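Local structure of imidazoleglycerol-phosphate dehydratase (Pyrococcus furiosus, 5DNL) at residues 75-80 / 92-97; 98-103 / 131-136; 32-37 / 157-162. The protein catalyses the dehydration of imidazoleglycerol phosphate to imidazoleacetol phosphate, the sixth step of histidine biosynthesis, and is seen here with a triazole phosphonate inhibitor bound. One frame throughout, in Å; residues are numbered along the deposited sequence.

How the interactions relate
Interactions 1 and 2 share one four-stranded sheet, with centres about 9 Å apart. Interaction 1 joins the hairpin of strands 77-84 and 87-94. Interaction 2 follows it along the chain and pairs strand 100-104 with strand 133-140, which lies next to 87-94. D94 O and T133 N probably hydrogen-bond between the two. Interaction 3 packs helix 25-38 on helix 144-162, and the long loop it closes contains both others. Its centre is about 12 Å from interaction 1, which it touches through R76 and A162, and about 16 Å from interaction 2. R76 and R98, at the same end of the two outer strands, thus reach one phosphonate, while Y37 lies beside another copy of the inhibitor.

Interaction 1 of 3, residues 75-80 / 92-97; sequences TRFGNA and SVDISN. With 5DL ([(2S)-2-hydroxy-3-(1H-1,2,4-triazol-1-yl)propyl]phosphonic acid), chain I.
R76 lies alongside D94 and holds its carboxylate side-on with two nitrogens. NE of R76 meets OD1 of D94 at 2.6 Å in a salt bridge. NH2 of R76 reaches OD2 of D94 at 3.0 Å, on the syn lone pair, with a more bent N-H. The two flat groups are turned 41° apart. The R76 chain is extended from CG to NE, with CG opposite the backbone N (chi1 178°), and this carries the guanidinium on to the inhibitor. There NH1 of R76 bonds phosphonate oxygen O11 of 5DL at 2.8 Å, and NH2 bonds O12. F77 CZ sits over one guanidinium face, toward the rim, and its CE1 is 3.4 Å from CG of D94.

Beneath these groups runs an antiparallel hairpin. I95 N bonds R76 O at 2.8 Å, and G78 and V93 form a hydrogen-bonded pair. S92 OG donates to N79 OD1 at 2.7 Å. M82 and P83 of a neighbouring subunit pack on the side bearing F77, S92 and D94. R98, S171 and K173, and K153 of a neighbouring subunit, also bind the inhibitor. With E170 O on NH1, D94 would hold R76, as a second shell, with NH1 and NH2 facing the anion.

Interaction 2 of 3, residues 98-103 / 131-136; sequences RPYANV and RATIHI. With 5DL ([(2S)-2-hydroxy-3-(1H-1,2,4-triazol-1-yl)propyl]phosphonic acid), chain I.
Y100 extends with CG opposite its backbone N (chi1 180°), while H135 turns CG to the side of its own N (chi1 -74°), and the two rings meet obliquely. CE2 of Y100 is 4.0 Å from NE2 of H135, with the ring planes at 51°. They lie on neighbouring parallel strands of a beta-alpha-beta unit, made of strand 100-104, helix 116-130 and strand 133-140. The backbones alternate regularly: I134 N bonds Y100 O at 2.9 Å and N102 N bonds I134 O at 3.0 Å. A101 and I134 point to the other side of the sheet, where W124 and V123 of the connecting helix pack on them. On the ring side, H135 NE2 bonds the carbonyl of D85 in a neighbouring subunit.

R98 precedes the strand and bends at chi3. Its NH1 bonds O10 of 5DL at 2.8 Å and its NH2 bonds O12 of 5DL at 3.1 Å. The inhibitor's triazole carbon C3 stands over one guanidinium face. R98 NE makes a salt bridge to D85 of the neighbouring subunit. T133 OG1 is hydrogen-bonded to S96 OG, and it also accepts at 2.8 Å from a water that accepts a hydrogen bond from R98 NH2.

Interaction 3 of 3, residues 32-37 / 157-162; sequences TAFAFY and MALRVA
Y37 O is gripped by R160 through two nitrogens that come from the same face of the carbonyl plane. NH2 of R160 lies 2.7 Å from Y37 O, and NE of R160 lies 2.9 Å from it. Neither bond is straight, with N-H...O angles of 139° and 135°, because both donors share one oxygen. The R160 chain bends at chi3 (-56°), which turns the guanidinium edge back to this carbonyl.

This is the close end of the contact. The axes of helix segments 32-37 and 157-162 approach to 8.9 Å, and Y37 and M157 are the nearest backbones, with CA atoms 5.0 Å apart. In the conformer given for M157, SD meets the edge of the Y37 ring as a Met-aromatic contact, 3.8 Å from CD1 of Y37. M157 has a second conformer, so the detail is less certain. Deeper in, CD1 of L159 touches the F34 ring at its edge, 3.7 Å from CE1 of F34.

Away from Y37 the helices diverge. R160 is partly exposed, and V161 beside it is exposed. F36 points away from the other helix. Its carbonyl and ring are taken by R168 of a neighbouring subunit, through a hydrogen bond and a cation-pi contact.

Y37 OH bonds K153 weakly. The Y37 side chain is about 4 Å from another bound inhibitor than the one held by R76 and R98, and it packs on R76 of a neighbouring subunit. The Y37 carbonyl is in the last turn of helix 25-38, where the positive charge of R160 would be expected to suit the partial negative charge of the helix end.

Interaction 1 of 3, residues 75-80 / 92-97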
loop_
_atom_site.group_PDB
_atom_site.type_symbol
_atom_site.label_atom_id
_atom_site.label_comp_id
_atom_site.label_asym_id
_atom_site.label_seq_id
_atom_site.Cartn_x
_atom_site.Cartn_y
_atom_site.Cartn_z
ATOM N N THR A 75 -9.417 -3.131 52.725
ATOM C CA THR A 75 -8.173 -2.798 52.037
ATOM C C THR A 75 -8.438 -2.176 50.643
ATOM O O THR A 75 -7.646 -1.347 50.186
ATOM C CB THR A 75 -7.294 -4.063 51.965
ATOM O OG1 THR A 75 -6.885 -4.417 53.315
ATOM C CG2 THR A 75 -6.044 -3.877 51.122
ATOM N N ARG A 76 -9.549 -2.565 50.015
ATOM C CA ARG A 76 -10.131 -1.932 48.796
ATOM C C ARG A 76 -9.448 -2.400 47.497
ATOM O O ARG A 76 -10.132 -2.746 46.541
ATOM C CB ARG A 76 -10.142 -0.396 48.869
ATOM C CG ARG A 76 -10.691 0.270 47.623
ATOM C CD ARG A 76 -10.661 1.775 47.737
ATOM N NE ARG A 76 -10.973 2.351 46.427
ATOM C CZ ARG A 76 -10.864 3.641 46.102
ATOM N NH1 ARG A 76 -10.512 4.568 47.003
ATOM N NH2 ARG A 76 -11.154 4.011 44.865
ATOM N N PHE A 77 -8.126 -2.355 47.473
ATOM C CA PHE A 77 -7.336 -2.703 46.304
ATOM C C PHE A 77 -6.724 -4.084 46.410
ATOM O O PHE A 77 -6.208 -4.450 47.468
ATOM C CB PHE A 77 -6.243 -1.681 46.116
ATOM C CG PHE A 77 -6.752 -0.304 45.830
ATOM C CD1 PHE A 77 -7.098 0.045 44.540
ATOM C CD2 PHE A 77 -6.897 0.643 46.842
ATOM C CE1 PHE A 77 -7.585 1.308 44.252
ATOM C CE2 PHE A 77 -7.392 1.907 46.552
ATOM C CZ PHE A 77 -7.722 2.241 45.251
ATOM N N GLY A 78 -6.730 -4.840 45.319
ATOM C CA GLY A 78 -6.014 -6.076 45.229
ATOM C C GLY A 78 -5.726 -6.428 43.788
ATOM O O GLY A 78 -6.545 -6.165 42.913
ATOM N N ASN A 79 -4.535 -6.969 43.549
ATOM C CA ASN A 79 -4.108 -7.407 42.222
ATOM C C ASN A 79 -3.614 -8.830 42.244
ATOM O O ASN A 79 -3.193 -9.338 43.288
ATOM C CB ASN A 79 -2.981 -6.549 41.676
ATOM C CG ASN A 79 -3.329 -5.080 41.589
ATOM O OD1 ASN A 79 -4.352 -4.698 40.994
ATOM N ND2 ASN A 79 -2.471 -4.245 42.140
ATOM N N ALA A 80 -3.610 -9.463 41.075
ATOM C CA ALA A 80 -2.975 -10.760 40.907
ATOM C C ALA A 80 -2.460 -10.864 39.485
ATOM O O ALA A 80 -3.087 -10.352 38.567
ATOM C CB ALA A 80 -3.955 -11.878 41.204
ATOM N N SER A 92 -6.990 -6.933 38.267
ATOM C CA SER A 92 -6.867 -5.790 39.169
ATOM C C SER A 92 -8.238 -5.370 39.636
ATOM O O SER A 92 -9.139 -5.148 38.804
ATOM C CB SER A 92 -6.165 -4.632 38.444
ATOM O OG SER A 92 -5.996 -3.486 39.288
ATOM N N VAL A 93 -8.410 -5.255 40.961
ATOM C CA VAL A 93 -9.695 -4.950 41.572
ATOM C C VAL A 93 -9.574 -3.713 42.446
ATOM O O VAL A 93 -8.601 -3.551 43.182
ATOM C CB VAL A 93 -10.192 -6.142 42.425
ATOM C CG1 VAL A 93 -11.442 -5.777 43.233
ATOM C CG2 VAL A 93 -10.451 -7.358 41.559
ATOM N N ASP A 94 -10.571 -2.838 42.354
ATOM C CA ASP A 94 -10.746 -1.717 43.276
ATOM C C ASP A 94 -12.200 -1.767 43.737
ATOM O O ASP A 94 -13.114 -1.542 42.927
ATOM C CB ASP A 94 -10.392 -0.404 42.566
ATOM C CG ASP A 94 -10.799 0.822 43.320
ATOM O OD1 ASP A 94 -11.312 0.691 44.446
ATOM O OD2 ASP A 94 -10.618 1.943 42.770
ATOM N N ILE A 95 -12.437 -2.049 45.029
ATOM C CA ILE A 95 -13.776 -2.056 45.590
ATOM C C ILE A 95 -14.163 -0.594 45.841
ATOM O O ILE A 95 -14.133 -0.063 46.953
ATOM C CB ILE A 95 -13.893 -2.960 46.844
ATOM C CG1 ILE A 95 -13.350 -4.360 46.531
ATOM C CG2 ILE A 95 -15.328 -3.040 47.306
ATOM C CD1 ILE A 95 -13.373 -5.329 47.706
ATOM N N SER A 96 -14.506 0.051 44.730
ATOM C CA SER A 96 -14.596 1.500 44.602
ATOM C C SER A 96 -15.999 2.076 44.779
ATOM O O SER A 96 -16.141 3.293 44.836
ATOM C CB SER A 96 -14.201 1.845 43.167
ATOM O OG SER A 96 -15.041 1.125 42.267
ATOM N N ASN A 97 -17.026 1.216 44.803
ATOM C CA ASN A 97 -18.408 1.630 44.667
ATOM C C ASN A 97 -18.711 2.312 43.312
ATOM O O ASN A 97 -19.663 3.078 43.176
ATOM C CB ASN A 97 -18.833 2.521 45.838
ATOM C CG ASN A 97 -20.330 2.538 46.045
ATOM O OD1 ASN A 97 -21.032 1.574 45.742
ATOM N ND2 ASN A 97 -20.839 3.665 46.512
HETATM N N1 5DL I . -11.152 11.226 40.635
HETATM C C3 5DL I . -12.471 9.401 40.393
HETATM N N2 5DL I . -11.542 10.004 41.123
HETATM C C8 5DL I . -10.606 9.405 44.782
HETATM C C7 5DL I . -11.240 10.172 43.609
HETATM C C6 5DL I . -10.966 9.435 42.330
HETATM C C5 5DL I . -11.917 11.347 39.532
HETATM O O10 5DL I . -12.755 7.803 44.959
HETATM P P9 5DL I . -11.268 7.739 45.081
HETATM O O11 5DL I . -10.823 7.335 46.479
HETATM O O12 5DL I . -10.653 6.812 44.040
HETATM O O13 5DL I . -10.687 11.492 43.531
HETATM N N4 5DL I . -12.708 10.254 39.385
HETATM O O HOH W 1 -5.864 -2.914 42.539
#

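Interaction 2 of 3, residues 98-103 / 131-136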
loop_
_atom_site.group_PDB
_atom_site.type_symbol
_atom_site.label_atom_id
_atom_site.label_comp_id
_atom_site.label_asym_id
_atom_site.label_seq_id
_atom_site.Cartn_x
_atom_site.Cartn_y
_atom_site.Cartn_z
ATOM N N ARG A 98 -17.909 1.992 42.299
ATOM C CA ARG A 98 -18.087 2.512 40.948
ATOM C C ARG A 98 -18.108 1.324 39.985
ATOM O O ARG A 98 -17.063 0.952 39.444
ATOM C CB ARG A 98 -16.972 3.492 40.548
ATOM C CG ARG A 98 -16.973 4.797 41.314
ATOM C CD ARG A 98 -15.979 5.785 40.718
ATOM N NE ARG A 98 -14.590 5.410 40.919
ATOM C CZ ARG A 98 -13.767 5.914 41.848
ATOM N NH1 ARG A 98 -14.161 6.861 42.696
ATOM N NH2 ARG A 98 -12.520 5.492 41.911
ATOM N N PRO A 99 -19.270 0.674 39.790
ATOM C CA PRO A 99 -19.245 -0.545 38.963
ATOM C C PRO A 99 -18.652 -0.320 37.575
ATOM O O PRO A 99 -19.039 0.621 36.864
ATOM C CB PRO A 99 -20.711 -0.950 38.852
ATOM C CG PRO A 99 -21.309 -0.385 40.095
ATOM C CD PRO A 99 -20.600 0.893 40.378
ATOM N N TYR A 100 -17.710 -1.186 37.227
ATOM C CA TYR A 100 -17.011 -1.129 35.948
ATOM C C TYR A 100 -16.281 -2.442 35.738
ATOM O O TYR A 100 -15.637 -2.926 36.658
ATOM C CB TYR A 100 -15.955 -0.034 35.952
ATOM C CG TYR A 100 -15.175 0.098 34.672
ATOM C CD1 TYR A 100 -15.716 0.745 33.575
ATOM C CD2 TYR A 100 -13.901 -0.429 34.561
ATOM C CE1 TYR A 100 -15.004 0.854 32.382
ATOM C CE2 TYR A 100 -13.172 -0.294 33.384
ATOM C CZ TYR A 100 -13.738 0.341 32.313
ATOM O OH TYR A 100 -13.009 0.452 31.137
ATOM N N ALA A 101 -16.304 -2.951 34.511
ATOM C CA ALA A 101 -15.490 -4.098 34.143
ATOM C C ALA A 101 -14.868 -3.830 32.791
ATOM O O ALA A 101 -15.506 -3.274 31.902
ATOM C CB ALA A 101 -16.311 -5.360 34.089
ATOM N N ASN A 102 -13.624 -4.271 32.641
ATOM C CA ASN A 102 -12.945 -4.294 31.338
ATOM C C ASN A 102 -12.243 -5.636 31.275
ATOM O O ASN A 102 -11.276 -5.860 32.011
ATOM C CB ASN A 102 -11.979 -3.125 31.229
ATOM C CG ASN A 102 -11.185 -3.102 29.922
ATOM O OD1 ASN A 102 -10.983 -4.111 29.266
ATOM N ND2 ASN A 102 -10.717 -1.926 29.564
ATOM N N VAL A 103 -12.727 -6.505 30.397
ATOM C CA VAL A 103 -12.163 -7.833 30.179
ATOM C C VAL A 103 -11.562 -7.858 28.789
ATOM O O VAL A 103 -12.287 -7.729 27.802
ATOM C CB VAL A 103 -13.240 -8.918 30.345
ATOM C CG1 VAL A 103 -12.687 -10.310 30.048
ATOM C CG2 VAL A 103 -13.869 -8.856 31.741
ATOM N N ARG A 131 -20.059 -3.881 43.596
ATOM C CA ARG A 131 -19.900 -2.436 43.339
ATOM C C ARG A 131 -18.415 -2.096 43.343
ATOM O O ARG A 131 -17.867 -1.513 44.293
ATOM C CB ARG A 131 -20.751 -1.542 44.256
ATOM C CG ARG A 131 -22.190 -2.029 44.351
ATOM C CD ARG A 131 -23.114 -1.081 45.097
ATOM N NE ARG A 131 -22.612 -0.641 46.394
ATOM C CZ ARG A 131 -22.844 -1.209 47.577
ATOM N NH1 ARG A 131 -23.577 -2.304 47.705
ATOM N NH2 ARG A 131 -22.321 -0.657 48.662
ATOM N N ALA A 132 -17.764 -2.525 42.259
ATOM C CA ALA A 132 -16.321 -2.528 42.151
ATOM C C ALA A 132 -15.881 -2.304 40.710
ATOM O O ALA A 132 -16.650 -2.554 39.769
ATOM C CB ALA A 132 -15.751 -3.846 42.667
ATOM N N THR A 133 -14.630 -1.865 40.606
ATOM C CA THR A 133 -13.886 -1.751 39.354
ATOM C C THR A 133 -13.085 -3.033 39.172
ATOM O O THR A 133 -12.280 -3.368 40.029
ATOM C CB THR A 133 -12.903 -0.561 39.474
ATOM O OG1 THR A 133 -13.591 0.639 39.885
ATOM C CG2 THR A 133 -12.163 -0.298 38.180
ATOM N N ILE A 134 -13.228 -3.709 38.032
ATOM C CA ILE A 134 -12.500 -4.961 37.759
ATOM C C ILE A 134 -11.892 -4.941 36.367
ATOM O O ILE A 134 -12.618 -4.781 35.385
ATOM C CB ILE A 134 -13.422 -6.176 37.884
ATOM C CG1 ILE A 134 -14.080 -6.210 39.269
ATOM C CG2 ILE A 134 -12.626 -7.458 37.634
ATOM C CD1 ILE A 134 -15.019 -7.376 39.501
ATOM N N HIS A 135 -10.567 -5.108 36.302
ATOM C CA HIS A 135 -9.844 -5.270 35.056
ATOM C C HIS A 135 -9.333 -6.699 34.963
ATOM O O HIS A 135 -8.710 -7.206 35.907
ATOM C CB HIS A 135 -8.638 -4.353 34.999
ATOM C CG HIS A 135 -8.973 -2.923 34.766
ATOM N ND1 HIS A 135 -8.888 -2.350 33.525
ATOM C CD2 HIS A 135 -9.358 -1.945 35.618
ATOM C CE1 HIS A 135 -9.247 -1.080 33.611
ATOM N NE2 HIS A 135 -9.515 -0.804 34.868
ATOM N N ILE A 136 -9.547 -7.319 33.804
ATOM C CA ILE A 136 -8.956 -8.617 33.445
ATOM C C ILE A 136 -8.160 -8.324 32.176
ATOM O O ILE A 136 -8.767 -7.988 31.162
ATOM C CB ILE A 136 -10.004 -9.711 33.122
ATOM C CG1 ILE A 136 -11.063 -9.879 34.225
ATOM C CG2 ILE A 136 -9.307 -11.049 32.883
ATOM C CD1 ILE A 136 -10.521 -10.292 35.570
HETATM N N1 5DL I . -11.152 11.226 40.635
HETATM C C3 5DL I . -12.471 9.401 40.393
HETATM N N2 5DL I . -11.542 10.004 41.123
HETATM C C8 5DL I . -10.606 9.405 44.782
HETATM C C7 5DL I . -11.240 10.172 43.609
HETATM C C6 5DL I . -10.966 9.435 42.330
HETATM C C5 5DL I . -11.917 11.347 39.532
HETATM O O10 5DL I . -12.755 7.803 44.959
HETATM P P9 5DL I . -11.268 7.739 45.081
HETATM O O11 5DL I . -10.823 7.335 46.479
HETATM O O12 5DL I . -10.653 6.812 44.040
HETATM O O13 5DL I . -10.687 11.492 43.531
HETATM N N4 5DL I . -12.708 10.254 39.385
HETATM O O HOH W 2 -14.855 1.901 38.159
HETATM O O HOH W 3 -11.821 2.792 40.467
#

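Interaction 3 of 3, residues 32-37 / 157-162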
loop_
_atom_site.group_PDB
_atom_site.type_symbol
_atom_site.label_atom_id
_atom_site.label_comp_id
_atom_site.label_asym_id
_atom_site.label_seq_id
_atom_site.Cartn_x
_atom_site.Cartn_y
_atom_site.Cartn_z
ATOM N N THR A 32 -14.827 -23.071 41.820
ATOM C CA THR A 32 -13.947 -23.811 42.737
ATOM C C THR A 32 -12.576 -23.149 42.784
ATOM O O THR A 32 -12.021 -22.910 43.862
ATOM C CB THR A 32 -13.871 -25.289 42.339
ATOM O OG1 THR A 32 -15.175 -25.868 42.447
ATOM C CG2 THR A 32 -12.917 -26.072 43.235
ATOM N N ALA A 33 -12.056 -22.771 41.614
ATOM C CA ALA A 33 -10.796 -22.024 41.533
ATOM C C ALA A 33 -10.920 -20.685 42.260
ATOM O O ALA A 33 -10.099 -20.342 43.091
ATOM C CB ALA A 33 -10.409 -21.805 40.075
ATOM N N PHE A 34 -11.973 -19.933 41.963
ATOM C CA PHE A 34 -12.170 -18.644 42.582
ATOM C C PHE A 34 -12.148 -18.762 44.116
ATOM O O PHE A 34 -11.432 -18.027 44.790
ATOM C CB PHE A 34 -13.489 -18.006 42.134
ATOM C CG PHE A 34 -13.788 -16.739 42.851
ATOM C CD1 PHE A 34 -13.164 -15.576 42.477
ATOM C CD2 PHE A 34 -14.602 -16.727 43.980
ATOM C CE1 PHE A 34 -13.382 -14.410 43.190
ATOM C CE2 PHE A 34 -14.837 -15.561 44.674
ATOM C CZ PHE A 34 -14.231 -14.400 44.278
ATOM N N ALA A 35 -12.927 -19.691 44.657
ATOM C CA ALA A 35 -13.030 -19.811 46.115
ATOM C C ALA A 35 -11.711 -20.251 46.726
ATOM O O ALA A 35 -11.337 -19.771 47.790
ATOM C CB ALA A 35 -14.134 -20.778 46.481
ATOM N N PHE A 36 -11.008 -21.159 46.042
ATOM C CA PHE A 36 -9.737 -21.685 46.563
ATOM C C PHE A 36 -8.707 -20.561 46.704
ATOM O O PHE A 36 -8.031 -20.438 47.724
ATOM C CB PHE A 36 -9.203 -22.780 45.646
ATOM C CG PHE A 36 -8.010 -23.524 46.199
ATOM C CD1 PHE A 36 -8.186 -24.604 47.051
ATOM C CD2 PHE A 36 -6.728 -23.149 45.841
ATOM C CE1 PHE A 36 -7.089 -25.298 47.517
ATOM C CE2 PHE A 36 -5.623 -23.827 46.321
ATOM C CZ PHE A 36 -5.809 -24.908 47.159
ATOM N N TYR A 37 -8.590 -19.720 45.672
ATOM C CA TYR A 37 -7.632 -18.647 45.682
ATOM C C TYR A 37 -8.072 -17.436 46.521
ATOM O O TYR A 37 -7.216 -16.695 47.025
ATOM C CB TYR A 37 -7.216 -18.282 44.248
ATOM C CG TYR A 37 -6.383 -19.410 43.662
ATOM C CD1 TYR A 37 -5.021 -19.485 43.923
ATOM C CD2 TYR A 37 -6.954 -20.445 42.960
ATOM C CE1 TYR A 37 -4.249 -20.544 43.445
ATOM C CE2 TYR A 37 -6.203 -21.512 42.490
ATOM C CZ TYR A 37 -4.857 -21.555 42.709
ATOM O OH TYR A 37 -4.126 -22.615 42.214
ATOM N N MET A 157 -7.448 -14.447 44.078
ATOM C CA MET A 157 -6.260 -13.881 44.731
ATOM C C MET A 157 -6.395 -12.379 44.963
ATOM O O MET A 157 -6.030 -11.884 46.003
ATOM C CB MET A 157 -5.005 -14.125 43.900
ATOM C CG MET A 157 -4.562 -15.555 43.787
ATOM S SD MET A 157 -3.765 -16.145 45.291
ATOM C CE MET A 157 -3.267 -14.587 45.972
ATOM N N ALA A 158 -6.902 -11.655 43.976
ATOM C CA ALA A 158 -7.023 -10.207 44.086
ATOM C C ALA A 158 -8.015 -9.811 45.153
ATOM O O ALA A 158 -7.757 -8.890 45.951
ATOM C CB ALA A 158 -7.398 -9.585 42.743
ATOM N N LEU A 159 -9.142 -10.510 45.188
ATOM C CA LEU A 159 -10.172 -10.234 46.180
ATOM C C LEU A 159 -9.754 -10.706 47.572
ATOM O O LEU A 159 -10.164 -10.100 48.557
ATOM C CB LEU A 159 -11.537 -10.792 45.776
ATOM C CG LEU A 159 -12.251 -9.944 44.709
ATOM C CD1 LEU A 159 -13.296 -10.746 43.982
ATOM C CD2 LEU A 159 -12.856 -8.682 45.322
ATOM N N ARG A 160 -8.903 -11.724 47.662
ATOM C CA ARG A 160 -8.339 -12.093 48.981
ATOM C C ARG A 160 -7.690 -10.859 49.617
ATOM O O ARG A 160 -7.867 -10.594 50.814
ATOM C CB ARG A 160 -7.311 -13.217 48.846
ATOM C CG ARG A 160 -6.721 -13.703 50.179
ATOM C CD ARG A 160 -5.445 -14.502 49.999
ATOM N NE ARG A 160 -5.560 -15.652 49.118
ATOM C CZ ARG A 160 -4.536 -16.422 48.732
ATOM N NH1 ARG A 160 -3.301 -16.186 49.170
ATOM N NH2 ARG A 160 -4.736 -17.446 47.896
ATOM N N VAL A 161 -6.950 -10.096 48.828
ATOM C CA VAL A 161 -6.240 -8.909 49.306
ATOM C C VAL A 161 -7.225 -7.760 49.556
ATOM O O VAL A 161 -7.193 -7.090 50.598
ATOM C CB VAL A 161 -5.172 -8.460 48.295
ATOM C CG1 VAL A 161 -4.483 -7.173 48.718
ATOM C CG2 VAL A 161 -4.144 -9.555 48.063
ATOM N N ALA A 162 -8.098 -7.504 48.593
ATOM C CA ALA A 162 -8.981 -6.337 48.632
ATOM C C ALA A 162 -10.044 -6.373 49.724
ATOM O O ALA A 162 -10.501 -5.304 50.161
ATOM C CB ALA A 162 -9.659 -6.130 47.277
#